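Local atomic coordinates of arylamine n-acetyltransferase NAT (Mycobacterium tuberculosis, PDB entry 4BGF), a protein that probably transfers the acetyl group of acetyl-CoA to the amino nitrogen of arylamines, as an arylamine N-acetyltransferase. Residues 152-165 with 168-180. Numbering follows the deposited sequence.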
ATOM      1  N   GLU A 152       5.931   6.426 -13.038  1.00 45.95           N
ATOM      2  CA  GLU A 152       7.365   6.362 -13.290  1.00 47.17           C
ATOM      3  C   GLU A 152       7.717   4.933 -13.633  1.00 41.30           C
ATOM      4  O   GLU A 152       6.965   4.032 -13.313  1.00 43.01           O
ATOM      5  CB  GLU A 152       8.130   6.791 -12.032  1.00 52.09           C
ATOM      6  CG  GLU A 152       7.643   8.125 -11.434  1.00 54.46           C
ATOM      7  CD  GLU A 152       6.618   7.934 -10.346  1.00 54.42           C
ATOM      8  OE1 GLU A 152       6.038   6.838 -10.282  1.00 54.55           O
ATOM      9  OE2 GLU A 152       6.390   8.882  -9.568  1.00 54.92           O
ATOM     10  N   PRO A 153       8.865   4.712 -14.308  1.00 38.00           N
ATOM     11  CA  PRO A 153       9.264   3.316 -14.528  1.00 33.81           C
ATOM     12  C   PRO A 153      10.011   2.721 -13.333  1.00 39.65           C
ATOM     13  O   PRO A 153      10.712   3.418 -12.583  1.00 32.41           O
ATOM     14  CB  PRO A 153      10.223   3.416 -15.724  1.00 39.05           C
ATOM     15  CG  PRO A 153       9.991   4.745 -16.298  1.00 40.83           C
ATOM     16  CD  PRO A 153       9.674   5.602 -15.145  1.00 36.62           C
ATOM     17  N   TYR A 154       9.851   1.410 -13.175  1.00 37.01           N
ATOM     18  CA  TYR A 154      10.438   0.671 -12.073  1.00 34.04           C
ATOM     19  C   TYR A 154      11.406  -0.367 -12.594  1.00 33.43           C
ATOM     20  O   TYR A 154      11.443  -0.676 -13.784  1.00 33.10           O
ATOM     21  CB  TYR A 154       9.346  -0.002 -11.224  1.00 27.66           C
ATOM     22  CG  TYR A 154       8.649   0.942 -10.263  1.00 26.21           C
ATOM     23  CD1 TYR A 154       8.017   2.074 -10.730  1.00 26.79           C
ATOM     24  CD2 TYR A 154       8.623   0.698  -8.898  1.00 24.50           C
ATOM     25  CE1 TYR A 154       7.384   2.931  -9.886  1.00 28.40           C
ATOM     26  CE2 TYR A 154       7.993   1.558  -8.041  1.00 23.44           C
ATOM     27  CZ  TYR A 154       7.376   2.669  -8.543  1.00 24.05           C
ATOM     28  OH  TYR A 154       6.740   3.545  -7.724  1.00 23.24           O
ATOM     29  N   ARG A 155      12.195  -0.877 -11.672  1.00 30.86           N
ATOM     30  CA  ARG A 155      13.213  -1.839 -11.992  1.00 40.72           C
ATOM     31  C   ARG A 155      13.504  -2.723 -10.764  1.00 41.54           C
ATOM     32  O   ARG A 155      13.408  -2.255  -9.630  1.00 35.91           O
ATOM     33  CB  ARG A 155      14.459  -1.080 -12.440  1.00 43.19           C
ATOM     34  CG  ARG A 155      15.675  -1.909 -12.646  1.00 36.47           C
ATOM     35  CD  ARG A 155      16.821  -1.093 -13.189  1.00 40.87           C
ATOM     36  NE  ARG A 155      17.534  -0.356 -12.147  0.93 42.98           N
ATOM     37  CZ  ARG A 155      18.637   0.365 -12.341  0.93 41.64           C
ATOM     38  NH1 ARG A 155      19.177   0.475 -13.537  1.00 44.40           N
ATOM     39  NH2 ARG A 155      19.207   0.980 -11.331  1.00 46.82           N
ATOM     40  N   LEU A 156      13.827  -3.998 -11.011  1.00 43.57           N
ATOM     41  CA  LEU A 156      14.311  -4.938  -9.993  1.00 37.16           C
ATOM     42  C   LEU A 156      15.779  -5.207 -10.255  1.00 38.20           C
ATOM     43  O   LEU A 156      16.184  -5.306 -11.405  1.00 36.74           O
ATOM     44  CB  LEU A 156      13.572  -6.264 -10.089  1.00 36.25           C
ATOM     45  CG  LEU A 156      12.143  -6.297  -9.551  1.00 31.75           C
ATOM     46  CD1 LEU A 156      11.239  -7.124 -10.430  1.00 34.11           C
ATOM     47  CD2 LEU A 156      12.117  -6.818  -8.164  1.00 25.83           C
ATOM     48  N   GLU A 157      16.571  -5.332  -9.202  1.00 36.85           N
ATOM     49  CA  GLU A 157      17.994  -5.611  -9.350  1.00 35.19           C
ATOM     50  C   GLU A 157      18.319  -6.737  -8.403  1.00 34.63           C
ATOM     51  O   GLU A 157      17.609  -6.967  -7.437  1.00 34.59           O
ATOM     52  CB  GLU A 157      18.849  -4.365  -9.085  1.00 36.44           C
ATOM     53  CG  GLU A 157      18.635  -3.209 -10.122  1.00 58.15           C
ATOM     54  CD  GLU A 157      19.379  -3.371 -11.450  1.00 59.78           C
ATOM     55  OE1 GLU A 157      19.457  -4.504 -11.953  1.00 61.65           O
ATOM     56  OE2 GLU A 157      19.860  -2.357 -12.016  1.00 62.24           O
ATOM     57  N   ASP A 158      19.343  -7.506  -8.733  1.00 47.73           N
ATOM     58  CA  ASP A 158      19.758  -8.624  -7.898  1.00 49.18           C
ATOM     59  C   ASP A 158      20.521  -8.092  -6.701  1.00 52.93           C
ATOM     60  O   ASP A 158      21.170  -7.047  -6.773  1.00 57.22           O
ATOM     61  CB  ASP A 158      20.659  -9.585  -8.687  1.00 51.50           C
ATOM     62  CG  ASP A 158      20.034 -10.956  -8.906  1.00 49.82           C
ATOM     63  OD1 ASP A 158      18.806 -11.106  -8.826  1.00 44.88           O
ATOM     64  OD2 ASP A 158      20.794 -11.902  -9.189  0.77 55.41           O
ATOM     65  N   ARG A 159      20.411  -8.832  -5.606  1.00 53.54           N
ATOM     66  CA  ARG A 159      21.188  -8.627  -4.392  1.00 53.40           C
ATOM     67  C   ARG A 159      21.535 -10.046  -3.894  1.00 54.66           C
ATOM     68  O   ARG A 159      21.035 -11.024  -4.452  1.00 57.06           O
ATOM     69  CB  ARG A 159      20.361  -7.844  -3.369  1.00 33.57           C
ATOM     70  N   VAL A 160      22.404 -10.184  -2.891  1.00 55.88           N
ATOM     71  CA  VAL A 160      22.694 -11.511  -2.319  1.00 55.24           C
ATOM     72  C   VAL A 160      21.442 -12.222  -1.822  1.00 52.35           C
ATOM     73  O   VAL A 160      20.845 -11.823  -0.825  1.00 50.37           O
ATOM     74  CB  VAL A 160      23.714 -11.470  -1.143  1.00 57.40           C
ATOM     75  CG1 VAL A 160      25.105 -11.285  -1.667  1.00 55.62           C
ATOM     76  CG2 VAL A 160      23.373 -10.375  -0.115  1.00 59.03           C
ATOM     77  N   ASP A 161      21.070 -13.281  -2.536  1.00 51.53           N
ATOM     78  CA  ASP A 161      19.885 -14.094  -2.246  1.00 49.72           C
ATOM     79  C   ASP A 161      18.534 -13.403  -2.366  1.00 43.01           C
ATOM     80  O   ASP A 161      17.511 -14.015  -2.071  1.00 33.55           O
ATOM     81  CB  ASP A 161      19.975 -14.743  -0.868  1.00 53.77           C
ATOM     82  CG  ASP A 161      20.947 -15.879  -0.842  1.00 61.40           C
ATOM     83  OD1 ASP A 161      21.450 -16.243  -1.927  1.00 68.11           O
ATOM     84  OD2 ASP A 161      21.192 -16.419   0.253  1.00 63.40           O
ATOM     85  N   GLY A 162      18.525 -12.149  -2.805  1.00 43.24           N
ATOM     86  CA  GLY A 162      17.281 -11.434  -2.980  1.00 37.87           C
ATOM     87  C   GLY A 162      17.256 -10.571  -4.213  1.00 32.82           C
ATOM     88  O   GLY A 162      18.073 -10.722  -5.092  1.00 31.55           O
ATOM     89  N   PHE A 163      16.264  -9.694  -4.256  1.00 36.22           N
ATOM     90  CA  PHE A 163      16.125  -8.670  -5.272  1.00 35.58           C
ATOM     91  C   PHE A 163      15.842  -7.339  -4.546  1.00 32.03           C
ATOM     92  O   PHE A 163      15.577  -7.316  -3.335  1.00 29.82           O
ATOM     93  CB  PHE A 163      14.988  -9.046  -6.251  1.00 37.23           C
ATOM     94  CG  PHE A 163      15.150 -10.403  -6.885  1.00 42.81           C
ATOM     95  CD1 PHE A 163      15.856 -10.547  -8.071  1.00 49.31           C
ATOM     96  CD2 PHE A 163      14.613 -11.539  -6.294  1.00 42.22           C
ATOM     97  CE1 PHE A 163      16.029 -11.801  -8.658  1.00 53.59           C
ATOM     98  CE2 PHE A 163      14.784 -12.795  -6.881  1.00 45.18           C
ATOM     99  CZ  PHE A 163      15.496 -12.922  -8.066  1.00 50.48           C
ATOM    100  N   VAL A 164      15.955  -6.225  -5.261  1.00 33.72           N
ATOM    101  CA  VAL A 164      15.521  -4.941  -4.713  1.00 33.36           C
ATOM    102  C   VAL A 164      14.641  -4.279  -5.731  1.00 26.50           C
ATOM    103  O   VAL A 164      14.907  -4.333  -6.933  1.00 29.23           O
ATOM    104  CB  VAL A 164      16.694  -3.970  -4.301  1.00 28.77           C
ATOM    105  CG1 VAL A 164      17.459  -4.509  -3.134  1.00 28.96           C
ATOM    106  CG2 VAL A 164      17.627  -3.732  -5.416  1.00 31.44           C
ATOM    107  N   LEU A 165      13.591  -3.646  -5.234  1.00 24.80           N
ATOM    108  CA  LEU A 165      12.688  -2.894  -6.075  1.00 26.29           C
ATOM    109  C   LEU A 165      13.075  -1.416  -6.107  1.00 25.43           C
ATOM    110  O   LEU A 165      13.125  -0.785  -5.067  1.00 24.78           O
ATOM    111  CB  LEU A 165      11.241  -3.039  -5.598  1.00 22.56           C
ATOM    112  CG  LEU A 165      10.317  -2.345  -6.598  1.00 25.80           C
ATOM    113  CD1 LEU A 165       9.946  -3.299  -7.701  1.00 36.71           C
ATOM    114  CD2 LEU A 165       9.122  -1.862  -5.928  1.00 23.64           C
ATOM    115  N   MET A 168      12.170   5.083 -10.562  1.00 37.44           N
ATOM    116  CA  MET A 168      12.829   6.224 -11.176  1.00 42.40           C
ATOM    117  C   MET A 168      12.115   7.479 -10.711  1.00 45.54           C
ATOM    118  O   MET A 168      11.073   7.819 -11.235  1.00 48.57           O
ATOM    119  CB  MET A 168      12.743   6.091 -12.692  1.00 45.16           C
ATOM    120  CG  MET A 168      13.265   7.267 -13.489  1.00 50.20           C
ATOM    121  SD  MET A 168      14.892   7.801 -12.971  1.00 54.19           S
ATOM    122  CE  MET A 168      15.952   6.467 -13.484  1.00 47.41           C
ATOM    123  N   VAL A 169      12.660   8.140  -9.697  1.00 46.44           N
ATOM    124  CA  VAL A 169      12.070   9.348  -9.128  1.00 44.01           C
ATOM    125  C   VAL A 169      13.085  10.476  -9.218  1.00 48.57           C
ATOM    126  O   VAL A 169      14.082  10.471  -8.501  1.00 45.51           O
ATOM    127  CB  VAL A 169      11.707   9.165  -7.625  1.00 39.82           C
ATOM    128  CG1 VAL A 169      10.885  10.339  -7.126  1.00 39.40           C
ATOM    129  CG2 VAL A 169      10.950   7.879  -7.392  1.00 35.01           C
ATOM    130  N   ARG A 170      12.823  11.427 -10.114  1.00 54.36           N
ATOM    131  CA  ARG A 170      13.660  12.616 -10.320  1.00 59.48           C
ATOM    132  C   ARG A 170      14.996  12.310 -10.972  1.00 58.49           C
ATOM    133  O   ARG A 170      16.036  12.805 -10.537  1.00 56.78           O
ATOM    134  CB  ARG A 170      13.938  13.379  -9.015  1.00 62.23           C
ATOM    135  CG  ARG A 170      12.721  13.849  -8.261  1.00 59.89           C
ATOM    136  CD  ARG A 170      13.122  14.724  -7.080  1.00 62.68           C
ATOM    137  NE  ARG A 170      11.973  15.099  -6.250  1.00 64.87           N
ATOM    138  CZ  ARG A 170      11.719  14.649  -5.017  1.00 64.40           C
ATOM    139  NH1 ARG A 170      12.530  13.790  -4.408  1.00 64.62           N
ATOM    140  NH2 ARG A 170      10.634  15.070  -4.380  1.00 61.75           N
ATOM    141  N   ASP A 171      14.969  11.523 -12.034  1.00 57.41           N
ATOM    142  CA  ASP A 171      16.191  11.180 -12.735  1.00 58.70           C
ATOM    143  C   ASP A 171      17.196  10.488 -11.818  1.00 46.20           C
ATOM    144  O   ASP A 171      18.401  10.559 -12.016  1.00 54.20           O
ATOM    145  CB  ASP A 171      16.780  12.438 -13.366  1.00 67.56           C
ATOM    146  CG  ASP A 171      15.805  13.112 -14.314  1.00 71.84           C
ATOM    147  OD1 ASP A 171      14.791  12.463 -14.664  1.00 69.59           O
ATOM    148  OD2 ASP A 171      16.048  14.277 -14.710  1.00 77.09           O
ATOM    149  N   THR A 172      16.681   9.817 -10.802  1.00 47.21           N
ATOM    150  CA  THR A 172      17.494   8.969  -9.955  1.00 47.28           C
ATOM    151  C   THR A 172      16.725   7.688  -9.764  1.00 39.97           C
ATOM    152  O   THR A 172      15.527   7.734  -9.526  1.00 41.43           O
ATOM    153  CB  THR A 172      17.725   9.628  -8.587  1.00 46.27           C
ATOM    154  OG1 THR A 172      16.469  10.016  -8.027  1.00 46.76           O
ATOM    155  CG2 THR A 172      18.561  10.861  -8.750  1.00 45.23           C
ATOM    156  N   TRP A 173      17.380   6.543  -9.914  1.00 40.23           N
ATOM    157  CA  TRP A 173      16.803   5.294  -9.423  1.00 37.69           C
ATOM    158  C   TRP A 173      16.839   5.272  -7.889  1.00 36.02           C
ATOM    159  O   TRP A 173      17.908   5.396  -7.287  1.00 40.82           O
ATOM    160  CB  TRP A 173      17.557   4.102  -9.982  1.00 43.67           C
ATOM    161  CG  TRP A 173      17.166   3.729 -11.358  1.00 39.61           C
ATOM    162  CD1 TRP A 173      17.936   3.837 -12.475  1.00 49.79           C
ATOM    163  CD2 TRP A 173      15.908   3.184 -11.788  1.00 37.84           C
ATOM    164  NE1 TRP A 173      17.238   3.400 -13.574  1.00 47.74           N
ATOM    165  CE2 TRP A 173      15.992   2.989 -13.175  1.00 40.89           C
ATOM    166  CE3 TRP A 173      14.725   2.837 -11.137  1.00 35.03           C
ATOM    167  CZ2 TRP A 173      14.942   2.465 -13.919  1.00 39.07           C
ATOM    168  CZ3 TRP A 173      13.681   2.315 -11.889  1.00 34.33           C
ATOM    169  CH2 TRP A 173      13.797   2.140 -13.259  1.00 36.33           C
ATOM    170  N   GLN A 174      15.669   5.132  -7.262  1.00 38.37           N
ATOM    171  CA  GLN A 174      15.548   5.155  -5.794  1.00 31.88           C
ATOM    172  C   GLN A 174      15.091   3.809  -5.246  1.00 29.79           C
ATOM    173  O   GLN A 174      14.078   3.281  -5.663  1.00 36.23           O
ATOM    174  CB  GLN A 174      14.579   6.258  -5.362  1.00 36.53           C
ATOM    175  CG  GLN A 174      15.231   7.612  -5.142  1.00 42.27           C
ATOM    176  CD  GLN A 174      14.286   8.630  -4.551  1.00 49.79           C
ATOM    177  OE1 GLN A 174      13.078   8.530  -4.716  1.00 52.81           O
ATOM    178  NE2 GLN A 174      14.832   9.619  -3.859  1.00 54.18           N
ATOM    179  N   THR A 175      15.824   3.270  -4.283  1.00 37.48           N
ATOM    180  CA  THR A 175      15.563   1.925  -3.775  1.00 33.16           C
ATOM    181  C   THR A 175      14.471   1.948  -2.710  1.00 29.84           C
ATOM    182  O   THR A 175      14.569   2.634  -1.704  1.00 25.81           O
ATOM    183  CB  THR A 175      16.854   1.262  -3.237  1.00 31.92           C
ATOM    184  OG1 THR A 175      17.818   1.129  -4.298  1.00 31.70           O
ATOM    185  CG2 THR A 175      16.553  -0.102  -2.693  1.00 31.60           C
ATOM    186  N   LEU A 176      13.404   1.217  -2.965  1.00 29.77           N
ATOM    187  CA  LEU A 176      12.247   1.252  -2.084  1.00 28.16           C
ATOM    188  C   LEU A 176      12.363   0.225  -0.965  1.00 27.22           C
ATOM    189  O   LEU A 176      12.307   0.566   0.215  1.00 20.99           O
ATOM    190  CB  LEU A 176      10.988   1.040  -2.907  1.00 24.04           C
ATOM    191  CG  LEU A 176      10.945   2.007  -4.090  1.00 26.29           C
ATOM    192  CD1 LEU A 176       9.716   1.736  -4.916  1.00 25.75           C
ATOM    193  CD2 LEU A 176      10.975   3.477  -3.643  1.00 26.65           C
ATOM    194  N   TYR A 177      12.563  -1.023  -1.362  1.00 21.46           N
ATOM    195  CA  TYR A 177      12.671  -2.116  -0.426  1.00 20.79           C
ATOM    196  C   TYR A 177      13.400  -3.315  -0.999  1.00 21.68           C
ATOM    197  O   TYR A 177      13.650  -3.402  -2.201  1.00 22.80           O
ATOM    198  CB  TYR A 177      11.288  -2.525   0.062  1.00 24.07           C
ATOM    199  CG  TYR A 177      10.295  -2.928  -1.015  1.00 21.89           C
ATOM    200  CD1 TYR A 177      10.417  -4.123  -1.699  1.00 18.79           C
ATOM    201  CD2 TYR A 177       9.223  -2.130  -1.302  1.00 21.41           C
ATOM    202  CE1 TYR A 177       9.525  -4.487  -2.641  1.00 18.55           C
ATOM    203  CE2 TYR A 177       8.321  -2.491  -2.246  1.00 23.47           C
ATOM    204  CZ  TYR A 177       8.473  -3.676  -2.905  1.00 26.80           C
ATOM    205  OH  TYR A 177       7.539  -4.035  -3.842  1.00 29.99           O
ATOM    206  N   GLU A 178      13.753  -4.232  -0.112  1.00 27.07           N
ATOM    207  CA  GLU A 178      14.449  -5.452  -0.483  1.00 25.98           C
ATOM    208  C   GLU A 178      13.656  -6.681   0.016  1.00 22.71           C
ATOM    209  O   GLU A 178      13.063  -6.651   1.089  1.00 20.13           O
ATOM    210  CB  GLU A 178      15.881  -5.431   0.072  1.00 31.17           C
ATOM    211  CG  GLU A 178      15.961  -5.255   1.576  1.00 31.81           C
ATOM    212  CD  GLU A 178      17.332  -4.825   2.051  0.30 25.62           C
ATOM    213  OE1 GLU A 178      18.289  -4.909   1.257  0.09 27.42           O
ATOM    214  OE2 GLU A 178      17.450  -4.408   3.223  0.07 25.55           O
ATOM    215  N   PHE A 179      13.637  -7.744  -0.790  1.00 21.73           N
ATOM    216  CA  PHE A 179      12.831  -8.924  -0.496  1.00 22.81           C
ATOM    217  C   PHE A 179      13.416 -10.206  -1.070  1.00 23.61           C
ATOM    218  O   PHE A 179      14.284 -10.169  -1.941  1.00 23.65           O
ATOM    219  CB  PHE A 179      11.407  -8.740  -1.009  1.00 24.07           C
ATOM    220  CG  PHE A 179      11.299  -8.674  -2.511  1.00 24.72           C
ATOM    221  CD1 PHE A 179      11.666  -7.524  -3.195  1.00 23.22           C
ATOM    222  CD2 PHE A 179      10.824  -9.758  -3.240  1.00 20.65           C
ATOM    223  CE1 PHE A 179      11.567  -7.452  -4.559  1.00 24.71           C
ATOM    224  CE2 PHE A 179      10.726  -9.683  -4.623  1.00 21.59           C
ATOM    225  CZ  PHE A 179      11.088  -8.526  -5.275  1.00 24.65           C
ATOM    226  N   THR A 180      12.946 -11.337  -0.550  1.00 21.67           N
ATOM    227  CA  THR A 180      13.182 -12.632  -1.181  1.00 22.79           C
ATOM    228  C   THR A 180      11.857 -13.180  -1.632  1.00 21.91           C
ATOM    229  O   THR A 180      10.821 -12.730  -1.181  1.00 20.46           O
ATOM    230  CB  THR A 180      13.836 -13.662  -0.243  1.00 23.54           C
ATOM    231  OG1 THR A 180      12.903 -14.071   0.759  1.00 26.04           O
ATOM    232  CG2 THR A 180      15.076 -13.083   0.422  1.00 24.48           C
TER
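F163 and F179 pair through both backbone bonds, F163 N to F179 O (3.1 Å) and F179 N to F163 O (3.2 Å), in the antiparallel β-hairpin of strands 162-168 and 173-179; strand 154-159 joins on the outer side of strand 162-168. L165 N donates to Y177 O (3.0 Å), but L165 O takes the N-H of L176 (2.9 Å). With L176 at a helix-like psi of -55°, L176 and Y177 together face L165, as in a classic β bulge. At the far end M168 N donates to P153 O (3.0 Å).

R155 stacks its guanidinium on the W173 indole, planes only 14° apart and centres separated by 3.5 Å, a cation-pi stack over the five-membered ring; R155 CB sits over the six-membered ring. R155 CG lies anti to the backbone N (chi1 172°), and the turn about CG-CD lays the group on the ring. E157 OE2 rests over the opposite guanidinium face, a contact of charges alone, while R155 NH2 donates to Q166 OE1. Y154 OH is satisfied by Q133 O, and E152 salt-bridges R218.

L156 CD2 meets the F179 ring at its edge. The Y177 ring meets that of H110, and its side chain touches D127; both, with C70, probably form this family's Cys-His-Asp triad. L165 CB packs over one Y177 ring face, and L165 CD2 lies 3.4 Å from Y177 OH.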